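Local coordinates for phosphoglycerate oxidoreductase (Rhizobium etli, PDB 4HY3), which probably reduces 2-keto acids such as glyoxylate or hydroxypyruvate with NAD(P)H, as a D-2-hydroxyacid dehydrogenase-like enzyme built on a Rossmann fold, at residues E114-Q118 with R119-V123; A222-E225 with D226-K230; V291-E294 with E295-L299; A316-D320 with S321-K325; M334-D338 with R339-P343. All coordinates share one frame; numbering follows the deposited sequence.

Interaction 1. Residues E114-Q118 with R119-V123; sequences EVLFQ and RGIHV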
# COMPACT_ATOMS: atom_id res chain seq x y z
N GLU A 114 26.04 -23.69 23.70
CA GLU A 114 25.20 -24.71 24.33
C GLU A 114 24.74 -24.26 25.74
O GLU A 114 23.54 -24.29 26.05
CB GLU A 114 25.89 -26.09 24.32
CG GLU A 114 27.22 -26.18 25.06
CD GLU A 114 28.42 -25.69 24.24
OE1 GLU A 114 28.23 -25.25 23.07
OE2 GLU A 114 29.56 -25.76 24.76
N VAL A 115 25.67 -23.79 26.55
CA VAL A 115 25.34 -23.29 27.89
C VAL A 115 24.50 -22.01 27.84
O VAL A 115 23.61 -21.82 28.67
CB VAL A 115 26.59 -23.17 28.81
CG1 VAL A 115 27.87 -23.36 27.99
CG2 VAL A 115 26.61 -21.89 29.64
N LEU A 116 24.78 -21.15 26.87
CA LEU A 116 23.88 -20.03 26.65
C LEU A 116 22.86 -20.63 25.78
O LEU A 116 22.97 -20.50 24.57
CB LEU A 116 24.48 -18.90 25.82
CG LEU A 116 25.89 -18.39 25.83
CD1 LEU A 116 26.07 -17.86 24.44
CD2 LEU A 116 26.06 -17.32 26.89
N PHE A 117 21.89 -21.30 26.39
CA PHE A 117 20.71 -21.87 25.71
C PHE A 117 20.07 -22.65 26.82
O PHE A 117 18.92 -22.40 27.17
CB PHE A 117 21.03 -22.77 24.51
CG PHE A 117 20.91 -22.10 23.16
CD1 PHE A 117 19.84 -21.27 22.86
CD2 PHE A 117 21.88 -22.31 22.18
CE1 PHE A 117 19.76 -20.64 21.61
CE2 PHE A 117 21.82 -21.69 20.93
CZ PHE A 117 20.75 -20.86 20.65
N GLN A 118 20.85 -23.57 27.39
CA GLN A 118 20.62 -24.08 28.72
C GLN A 118 20.09 -22.98 29.64
O GLN A 118 19.01 -23.11 30.22
CB GLN A 118 21.94 -24.60 29.29
CG GLN A 118 21.86 -25.10 30.74
CD GLN A 118 21.32 -26.51 30.83
OE1 GLN A 118 21.78 -27.41 30.12
NE2 GLN A 118 20.32 -26.70 31.69
N ARG A 119 20.85 -21.90 29.75
CA ARG A 119 20.56 -20.82 30.70
C ARG A 119 19.42 -19.88 30.32
O ARG A 119 18.83 -19.22 31.20
CB ARG A 119 21.83 -20.03 30.98
CG ARG A 119 22.75 -20.74 31.94
CD ARG A 119 24.12 -20.12 31.89
NE ARG A 119 24.41 -19.23 33.02
CZ ARG A 119 24.28 -17.91 33.01
NH1 ARG A 119 23.82 -17.28 31.95
NH2 ARG A 119 24.61 -17.21 34.07
N GLY A 120 19.12 -19.83 29.01
CA GLY A 120 18.06 -18.97 28.45
C GLY A 120 18.59 -17.64 27.92
O GLY A 120 17.86 -16.65 27.88
N ILE A 121 19.88 -17.64 27.54
CA ILE A 121 20.60 -16.42 27.25
C ILE A 121 20.50 -16.19 25.75
O ILE A 121 21.04 -16.99 24.99
CB ILE A 121 22.09 -16.52 27.66
CG1 ILE A 121 22.25 -16.84 29.13
CG2 ILE A 121 22.85 -15.24 27.40
CD1 ILE A 121 21.30 -16.10 30.03
N HIS A 122 19.82 -15.12 25.35
CA HIS A 122 19.62 -14.78 23.95
C HIS A 122 20.84 -14.14 23.36
O HIS A 122 21.54 -13.38 24.01
CB HIS A 122 18.39 -13.87 23.75
CG HIS A 122 17.14 -14.37 24.46
ND1 HIS A 122 16.46 -13.62 25.36
CD2 HIS A 122 16.47 -15.59 24.40
CE1 HIS A 122 15.41 -14.31 25.83
NE2 HIS A 122 15.42 -15.52 25.24
N VAL A 123 21.12 -14.47 22.11
CA VAL A 123 22.17 -13.85 21.36
C VAL A 123 21.47 -13.21 20.21
O VAL A 123 20.75 -13.88 19.46
CB VAL A 123 23.16 -14.85 20.76
CG1 VAL A 123 24.17 -14.10 19.91
CG2 VAL A 123 23.84 -15.69 21.84
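Leu116 and Ile121 form the apolar part of this turn, in which the short helix 115-118 hands the chain on to strand 122-125. Leu116 CB lies 3.8 Å from Ile121 CB. Beyond it, Leu116 CD2 meets Ile121 CG2 at 3.9 Å. The other methyl, Leu116 CD1, reaches 4.1 Å from Val123 CG2, the two side chains crossing at about a right angle. Val115 and Arg119 run side by side, with Val115 CG2 against the aliphatic Arg119 CD.

Backbone bonds close the helix. Arg119 N donates to Val115 O at 3.0 Å, with an N-H...O angle of 158°, and Gly120 N makes a weak bond to Phe117 O at 3.2 Å. Gly120 then turns the chain with a positive phi of 96°, a conformation open mainly to a residue without a side chain.

Further out, Arg119 NH2 is bonded to Met94 O, and Leu91 of helix 88-91 packs on Val115 and Leu116. The helix belongs to the beta-alpha-beta unit of strands 99-101 and 122-125. The chemistry is thus divided: main-chain bonds and a glycine make the turn, while leucine, isoleucine and valine hold its two arms together by apolar packing.

Interaction 2. Residues A222-E225 with D226-K230; sequences ASLE and DVLTK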
# COMPACT_ATOMS: atom_id res chain seq x y z
N ALA A 222 9.25 -19.31 -6.55
CA ALA A 222 9.57 -19.79 -7.88
C ALA A 222 10.87 -20.60 -7.96
O ALA A 222 11.71 -20.59 -7.06
CB ALA A 222 9.57 -18.64 -8.88
N SER A 223 11.02 -21.33 -9.05
CA SER A 223 12.19 -22.12 -9.30
C SER A 223 13.29 -21.16 -9.64
O SER A 223 13.01 -20.06 -10.12
CB SER A 223 11.92 -22.97 -10.51
OG SER A 223 10.52 -23.02 -10.69
N LEU A 224 14.53 -21.59 -9.42
CA LEU A 224 15.70 -20.79 -9.75
C LEU A 224 15.70 -20.53 -11.22
O LEU A 224 16.11 -19.46 -11.65
CB LEU A 224 16.96 -21.56 -9.40
CG LEU A 224 18.27 -20.88 -8.98
CD1 LEU A 224 19.15 -21.98 -8.42
CD2 LEU A 224 19.01 -20.14 -10.08
N GLU A 225 15.23 -21.52 -11.97
CA GLU A 225 15.20 -21.49 -13.44
C GLU A 225 14.18 -20.45 -13.95
O GLU A 225 14.53 -19.59 -14.77
CB GLU A 225 14.98 -22.90 -14.01
CG GLU A 225 15.59 -24.03 -13.16
CD GLU A 225 17.13 -23.98 -13.03
OE1 GLU A 225 17.81 -23.55 -13.99
OE2 GLU A 225 17.66 -24.40 -11.97
N ASP A 226 12.96 -20.48 -13.42
CA ASP A 226 12.00 -19.37 -13.66
C ASP A 226 12.58 -17.97 -13.39
O ASP A 226 12.42 -17.07 -14.21
CB ASP A 226 10.73 -19.52 -12.82
CG ASP A 226 9.91 -20.72 -13.21
OD1 ASP A 226 9.20 -21.28 -12.34
OD2 ASP A 226 9.97 -21.12 -14.39
N VAL A 227 13.22 -17.81 -12.23
CA VAL A 227 13.75 -16.52 -11.78
C VAL A 227 14.85 -16.10 -12.73
O VAL A 227 14.96 -14.93 -13.14
CB VAL A 227 14.32 -16.62 -10.34
CG1 VAL A 227 15.19 -15.42 -9.97
CG2 VAL A 227 13.19 -16.77 -9.33
N LEU A 228 15.65 -17.09 -13.11
CA LEU A 228 16.84 -16.88 -13.89
C LEU A 228 16.47 -16.62 -15.35
O LEU A 228 17.22 -15.98 -16.09
CB LEU A 228 17.71 -18.13 -13.75
CG LEU A 228 19.21 -18.02 -13.95
CD1 LEU A 228 19.94 -19.20 -13.32
CD2 LEU A 228 19.53 -17.94 -15.44
N THR A 229 15.27 -17.06 -15.74
CA THR A 229 14.94 -17.21 -17.14
C THR A 229 13.84 -16.30 -17.65
O THR A 229 14.02 -15.64 -18.68
CB THR A 229 14.71 -18.71 -17.49
OG1 THR A 229 15.89 -19.21 -18.14
CG2 THR A 229 13.46 -18.94 -18.37
N LYS A 230 12.72 -16.27 -16.93
CA LYS A 230 11.57 -15.44 -17.28
C LYS A 230 11.64 -14.06 -16.64
O LYS A 230 10.62 -13.52 -16.19
CB LYS A 230 10.30 -16.15 -16.81
CG LYS A 230 10.46 -17.65 -16.84
CD LYS A 230 9.16 -18.42 -16.67
CE LYS A 230 9.31 -19.76 -17.35
NZ LYS A 230 8.68 -20.84 -16.55
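Ser223 OG donates to Asp226 OD1 at 2.7 Å at the start of helix 224-229, in the Rossmann-type NAD-binding domain. Ser223 holds the N-cap position, but its hydroxyl makes no capping bond to the backbone and reaches the Asp226 carboxylate, which it meets from above its plane. The other oxygen, Asp226 OD2, forms a salt bridge with Lys230 NZ one turn further on. Asp226 therefore links the residue before the helix to the first residue beyond it. Its CG lies beside the backbone N (chi1 -66°), which directs the carboxylate back toward Ser223.

The main chain supports this surface row. Val227 N bonds to Ser223 O at 3.1 Å with an angle of 161° at the hydrogen, and Leu228 N bonds to Leu224 O at 2.8 Å, bent to 138°. Lys230 N closes the last turn on Asp226 O.

The apolar contacts lie on other sides of the helix. Ala222 CB touches Val227 CG2 at 4.1 Å, while the side chains of Leu224 and Leu228 meet through their methyl ends. Outside the segments, Phe205 of strand 201-205 packs on Leu224 and Val227, and Leu248 packs on Leu224 and Leu228. Thr229 OG1 is bonded to Ser255 O. Ala222 pairs through its backbone with Val204, so the chain enters the helix directly from the edge of the parallel sheet. Within the helix, the methyl contact brings Leu224 CD2 to 3.5 Å from Leu228 CD1.

Interaction 3. Residues V291-E294 with E295-L299; sequences VYPE and EPLPL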
# COMPACT_ATOMS: atom_id res chain seq x y z
N VAL A 291 29.92 -6.28 -5.24
CA VAL A 291 30.89 -7.17 -4.64
C VAL A 291 31.73 -7.84 -5.74
O VAL A 291 31.28 -7.94 -6.88
CB VAL A 291 30.20 -8.17 -3.68
CG1 VAL A 291 29.33 -9.15 -4.47
CG2 VAL A 291 31.21 -8.89 -2.78
N TYR A 292 32.95 -8.23 -5.41
CA TYR A 292 33.91 -8.69 -6.41
C TYR A 292 34.72 -9.87 -5.88
O TYR A 292 34.83 -10.02 -4.66
CB TYR A 292 34.82 -7.54 -6.84
CG TYR A 292 34.04 -6.51 -7.56
CD1 TYR A 292 33.85 -6.60 -8.93
CD2 TYR A 292 33.42 -5.48 -6.88
CE1 TYR A 292 33.09 -5.66 -9.60
CE2 TYR A 292 32.65 -4.55 -7.54
CZ TYR A 292 32.48 -4.65 -8.90
OH TYR A 292 31.73 -3.74 -9.55
N PRO A 293 35.28 -10.70 -6.78
CA PRO A 293 35.96 -11.92 -6.33
C PRO A 293 37.16 -11.61 -5.44
O PRO A 293 37.55 -12.45 -4.63
CB PRO A 293 36.42 -12.58 -7.63
CG PRO A 293 36.54 -11.46 -8.60
CD PRO A 293 35.48 -10.46 -8.22
N GLU A 294 37.73 -10.41 -5.59
CA GLU A 294 38.81 -9.95 -4.71
C GLU A 294 38.68 -8.45 -4.38
O GLU A 294 38.38 -7.62 -5.27
CB GLU A 294 40.16 -10.29 -5.33
CG GLU A 294 41.32 -10.18 -4.37
CD GLU A 294 42.65 -10.05 -5.09
OE1 GLU A 294 42.73 -10.46 -6.27
OE2 GLU A 294 43.60 -9.53 -4.47
N GLU A 295 38.89 -8.09 -3.11
CA GLU A 295 38.62 -6.72 -2.66
C GLU A 295 39.68 -6.21 -1.73
O GLU A 295 39.76 -6.68 -0.60
CB GLU A 295 37.27 -6.62 -1.97
CG GLU A 295 36.10 -6.91 -2.89
CD GLU A 295 34.84 -7.21 -2.13
OE1 GLU A 295 34.94 -7.36 -0.89
OE2 GLU A 295 33.77 -7.30 -2.77
N PRO A 296 40.44 -5.20 -2.19
CA PRO A 296 40.15 -4.52 -3.47
C PRO A 296 40.66 -5.29 -4.69
O PRO A 296 41.53 -6.15 -4.56
CB PRO A 296 40.85 -3.17 -3.33
CG PRO A 296 41.98 -3.43 -2.37
CD PRO A 296 41.64 -4.64 -1.53
N LEU A 297 40.09 -4.98 -5.85
CA LEU A 297 40.44 -5.62 -7.11
C LEU A 297 41.76 -5.04 -7.61
O LEU A 297 41.99 -3.84 -7.47
CB LEU A 297 39.32 -5.31 -8.10
CG LEU A 297 38.87 -6.31 -9.18
CD1 LEU A 297 38.45 -7.67 -8.63
CD2 LEU A 297 37.75 -5.70 -10.01
N PRO A 298 42.65 -5.88 -8.19
CA PRO A 298 43.89 -5.28 -8.71
C PRO A 298 43.57 -4.20 -9.73
O PRO A 298 42.51 -4.25 -10.37
CB PRO A 298 44.63 -6.45 -9.38
CG PRO A 298 43.74 -7.63 -9.29
CD PRO A 298 42.68 -7.35 -8.27
N LEU A 299 44.47 -3.23 -9.87
CA LEU A 299 44.25 -2.07 -10.76
C LEU A 299 44.13 -2.46 -12.25
O LEU A 299 43.34 -1.86 -12.99
CB LEU A 299 45.36 -1.03 -10.56
CG LEU A 299 45.71 -0.66 -9.11
CD1 LEU A 299 47.18 -0.95 -8.77
CD2 LEU A 299 45.31 0.78 -8.80
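Glu295 OE2 accepts the backbone N-H of Tyr292 at 2.9 Å, with an angle of 154° at the hydrogen. The donor comes to the anti side of the carboxylate, 23° out of its plane. Glu295 gets there with CG beside its own backbone N (chi1 -65°) and the rest of the chain extended, so that the side chain runs back along the preceding residues. Its carboxylate thereby bridges the bend from side chain to main chain, and the same oxygen lies against Val291 CG2.

Leu297 folds back on the earlier residues as well. Its CD1 is 4.0 Å from Tyr292 CB and also touches Pro293 CD, while its CD2 packs on Tyr292 CD1. The Tyr292 and Leu297 side chains cross at about a right angle. Glu294, extended beyond CG, crosses Pro298 in the same way, with Glu294 OE1 3.7 Å from Pro298 CD. A cis peptide bond before Pro296 helps to turn the chain between Glu295 and Leu297.

Tyr292 extends to strand 309-311, where Phe309 and Arg311 touch it, and its ring meets Phe156 of the third subunit. Trp163 of that subunit packs on Tyr292, Glu295 and Pro296. This is an irregular, proline-rich connection between strands 286-289 and 309-311 of the Rossmann-type parallel sheet, folded on itself and placed at a subunit interface.

Interaction 4. Residues A316-D320 with S321-K325; sequences AGALD and SAFKK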
# COMPACT_ATOMS: atom_id res chain seq x y z
N ALA A 316 27.58 -0.87 -0.58
CA ALA A 316 26.13 -0.84 -0.63
C ALA A 316 25.53 -0.65 0.77
O ALA A 316 24.43 -0.11 0.90
CB ALA A 316 25.59 -2.10 -1.29
N GLY A 317 26.24 -1.08 1.80
CA GLY A 317 25.69 -1.12 3.16
C GLY A 317 26.33 -0.22 4.22
O GLY A 317 25.66 0.16 5.15
N ALA A 318 27.61 0.12 4.08
CA ALA A 318 28.32 0.93 5.08
C ALA A 318 27.95 2.41 5.05
O ALA A 318 28.73 3.23 4.57
CB ALA A 318 29.82 0.75 4.93
N LEU A 319 26.78 2.75 5.56
CA LEU A 319 26.35 4.14 5.72
C LEU A 319 26.28 4.47 7.20
O LEU A 319 25.85 3.61 7.97
CB LEU A 319 24.95 4.31 5.20
CG LEU A 319 24.67 4.75 3.79
CD1 LEU A 319 25.48 3.91 2.82
CD2 LEU A 319 23.18 4.59 3.53
N ASP A 320 26.67 5.69 7.60
CA ASP A 320 26.62 6.06 9.01
C ASP A 320 25.25 5.73 9.60
O ASP A 320 25.16 5.03 10.62
CB ASP A 320 26.97 7.53 9.30
CG ASP A 320 26.92 7.85 10.83
OD1 ASP A 320 27.60 7.16 11.66
OD2 ASP A 320 26.15 8.76 11.21
N SER A 321 24.18 6.17 8.94
CA SER A 321 22.85 5.99 9.48
C SER A 321 22.47 4.51 9.69
O SER A 321 21.59 4.18 10.50
CB SER A 321 21.83 6.69 8.61
OG SER A 321 21.68 6.01 7.40
N ALA A 322 23.15 3.60 8.97
CA ALA A 322 22.93 2.18 9.15
C ALA A 322 23.49 1.79 10.48
O ALA A 322 22.85 1.05 11.26
CB ALA A 322 23.60 1.39 8.06
N PHE A 323 24.69 2.27 10.75
CA PHE A 323 25.34 2.03 12.02
C PHE A 323 24.62 2.68 13.18
O PHE A 323 24.52 2.09 14.22
CB PHE A 323 26.76 2.51 11.94
CG PHE A 323 27.61 1.69 11.04
CD1 PHE A 323 27.91 0.37 11.35
CD2 PHE A 323 28.15 2.24 9.89
CE1 PHE A 323 28.72 -0.39 10.52
CE2 PHE A 323 28.97 1.48 9.05
CZ PHE A 323 29.23 0.16 9.36
N LYS A 324 24.10 3.89 13.00
CA LYS A 324 23.38 4.53 14.10
C LYS A 324 22.12 3.76 14.44
O LYS A 324 21.61 3.86 15.55
CB LYS A 324 23.00 5.98 13.82
CG LYS A 324 24.15 6.91 13.53
CD LYS A 324 25.15 6.89 14.66
CE LYS A 324 26.12 8.03 14.52
NZ LYS A 324 27.44 7.43 14.79
N LYS A 325 21.60 3.02 13.47
CA LYS A 325 20.40 2.22 13.72
C LYS A 325 20.72 1.05 14.64
O LYS A 325 19.88 0.58 15.38
CB LYS A 325 19.74 1.76 12.41
CG LYS A 325 18.43 2.45 12.08
CD LYS A 325 17.58 1.59 11.13
CE LYS A 325 18.01 1.71 9.64
NZ LYS A 325 17.96 0.47 8.80
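The contact is the N-terminal end of helix 320-338, the long helix that follows the last strand of the Rossmann-type sheet, with Leu319 at its N-cap position. Leu319 O takes two N-H groups. Phe323 N approaches in the carbonyl plane at 3.3 Å with an angle of 160° at the hydrogen, whereas Ala322 N, at 2.9 Å, comes from well above that plane. Before the cap, Ala318 is the centre of an inverse gamma turn, closed by Leu319 N on Gly317 O.

Phe323 reaches back beside the cap. Its CG is beside the backbone N (chi1 -69°), and the ring is thereby carried toward the incoming chain, where CE2 is 4.1 Å from Ala318 CA. Leu319 CB and Ala322 CB touch at 4.3 Å, and Pro133 of helix 131-147 packs on both residues. In the third subunit, Arg147 packs on Leu319 and Gly165 on Ala318.

Asp320 and Lys324 are joined twice. The main-chain bond from Lys324 N to Asp320 O is 2.8 Å long, while the side chains form a salt bridge across one helical turn. The lysine bends at chi2 and chi4, which sets CE in front of both carboxylate oxygens, near their plane, and its ammonium group is also bonded to Leu42 O. Lys324 NZ meets the syn lone pair of Asp320 OD1 at 3.1 Å.

Interaction 5. Residues M334-D338 with R339-P343; sequences MDLMD and RGLPP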
# COMPACT_ATOMS: atom_id res chain seq x y z
N MSE A 334 17.13 -4.02 24.80
CA MSE A 334 17.45 -3.98 26.23
C MSE A 334 16.21 -3.68 27.06
O MSE A 334 15.95 -4.31 28.10
CB MSE A 334 18.60 -3.00 26.36
CG MSE A 334 19.93 -3.71 26.08
SE MSE A 334 21.36 -2.36 26.08
CE MSE A 334 22.25 -2.67 27.80
N ASP A 335 15.41 -2.75 26.57
CA ASP A 335 14.27 -2.29 27.27
C ASP A 335 13.22 -3.38 27.44
O ASP A 335 12.58 -3.47 28.53
CB ASP A 335 13.68 -1.13 26.52
CG ASP A 335 12.42 -0.64 27.13
OD1 ASP A 335 12.40 -0.36 28.35
OD2 ASP A 335 11.44 -0.53 26.38
N LEU A 336 13.04 -4.20 26.39
CA LEU A 336 12.19 -5.39 26.50
C LEU A 336 12.70 -6.39 27.53
O LEU A 336 11.92 -6.89 28.35
CB LEU A 336 11.95 -6.04 25.15
CG LEU A 336 11.05 -5.23 24.19
CD1 LEU A 336 11.39 -5.50 22.74
CD2 LEU A 336 9.54 -5.38 24.40
N MSE A 337 13.99 -6.66 27.55
CA MSE A 337 14.48 -7.67 28.45
C MSE A 337 14.56 -7.16 29.86
O MSE A 337 14.40 -7.93 30.81
CB MSE A 337 15.82 -8.15 27.99
CG MSE A 337 15.61 -8.59 26.57
SE MSE A 337 17.08 -9.79 26.06
CE MSE A 337 18.03 -8.37 25.06
N ASP A 338 14.79 -5.86 30.02
CA ASP A 338 14.62 -5.26 31.35
C ASP A 338 13.22 -5.52 31.91
O ASP A 338 13.08 -5.93 33.04
CB ASP A 338 14.84 -3.76 31.31
CG ASP A 338 16.27 -3.38 31.09
OD1 ASP A 338 17.17 -4.08 31.65
OD2 ASP A 338 16.48 -2.36 30.37
N ARG A 339 12.19 -5.26 31.10
CA ARG A 339 10.80 -5.49 31.49
C ARG A 339 10.41 -6.96 31.36
O ARG A 339 9.25 -7.26 31.09
CB ARG A 339 9.87 -4.61 30.65
CG ARG A 339 10.14 -3.11 30.75
CD ARG A 339 9.12 -2.22 30.04
NE ARG A 339 8.56 -2.91 28.87
CZ ARG A 339 8.75 -2.53 27.62
NH1 ARG A 339 9.45 -1.45 27.37
NH2 ARG A 339 8.23 -3.23 26.63
N GLY A 340 11.37 -7.87 31.54
CA GLY A 340 11.14 -9.33 31.49
C GLY A 340 10.83 -9.98 30.13
O GLY A 340 10.70 -11.20 30.08
N LEU A 341 10.70 -9.23 29.04
CA LEU A 341 10.22 -9.83 27.79
C LEU A 341 11.34 -10.26 26.81
O LEU A 341 12.51 -9.82 26.93
CB LEU A 341 9.20 -8.93 27.08
CG LEU A 341 8.06 -8.38 27.96
CD1 LEU A 341 7.72 -6.96 27.54
CD2 LEU A 341 6.81 -9.23 27.98
N PRO A 342 11.00 -11.15 25.86
CA PRO A 342 11.90 -11.61 24.82
C PRO A 342 12.26 -10.53 23.83
O PRO A 342 11.43 -9.67 23.52
CB PRO A 342 11.08 -12.69 24.11
CG PRO A 342 9.67 -12.34 24.41
CD PRO A 342 9.74 -11.89 25.83
N PRO A 343 13.51 -10.56 23.34
CA PRO A 343 13.96 -9.53 22.40
C PRO A 343 13.25 -9.74 21.06
O PRO A 343 12.97 -10.89 20.69
CB PRO A 343 15.46 -9.81 22.28
CG PRO A 343 15.57 -11.28 22.51
CD PRO A 343 14.56 -11.57 23.58
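Asp335 and Arg339 meet at a slant one turn apart at the C-terminal end of helix 320-338, their carboxylate and guanidinium planes 73° apart. They form a salt bridge through Asp335 OD2 and Arg339 NH1, though the modelled approach is too short to be read closely. The arginine bends at chi3 (-30°), folding its guanidinium back along the helix until one face lies over Asp335 O. Leu336 slants past the same group, with CD2 3.4 Å from Arg339 NH2, which also makes a weak hydrogen bond to Pro207 O of the second subunit. The same methyl meets Leu341 CD1 at 4.0 Å. Met337, a selenomethionine, brings its SE to 4.0 Å from Pro343 CD.

These side chains flank a Schellman motif. Leu341 N reaches back to Leu336 O at 2.7 Å and Gly340 N to Met337 O at 3.1 Å, with Gly340 at the C-prime position in positive phi. Arg339 N still makes a helical bond to Asp335 O.

The Asp338 carboxylate is held by Arg78, in a salt bridge, and by the hydroxyls of Tyr79 and Tyr56. From the second subunit, Trp208 packs on Leu336. The helix end thus rests on strand 77-82 through Met334 and Met337, while Pro343 lies against Arg348 of strand 347-348.

In the fold
Interactions 1 and 5 are the one touching pair: their centres are 15 Å apart, and His122 of the first packs against Pro343 of the second. Both belong to the part of the chain built on the mixed sheet, and both meet the second subunit. Interactions 4 and 5 mark the two ends of helix 320-338, with centres 25 Å apart. Interaction 4 approaches interaction 3 to about 7 Å between nearest atoms, and the third subunit touches both. Interaction 2 stands apart, 29 Å from interaction 3 between centres, although both lie in the NAD-binding domain. Helix 320-338 thus leads from the neighbourhood of interaction 3 to that of interaction 1.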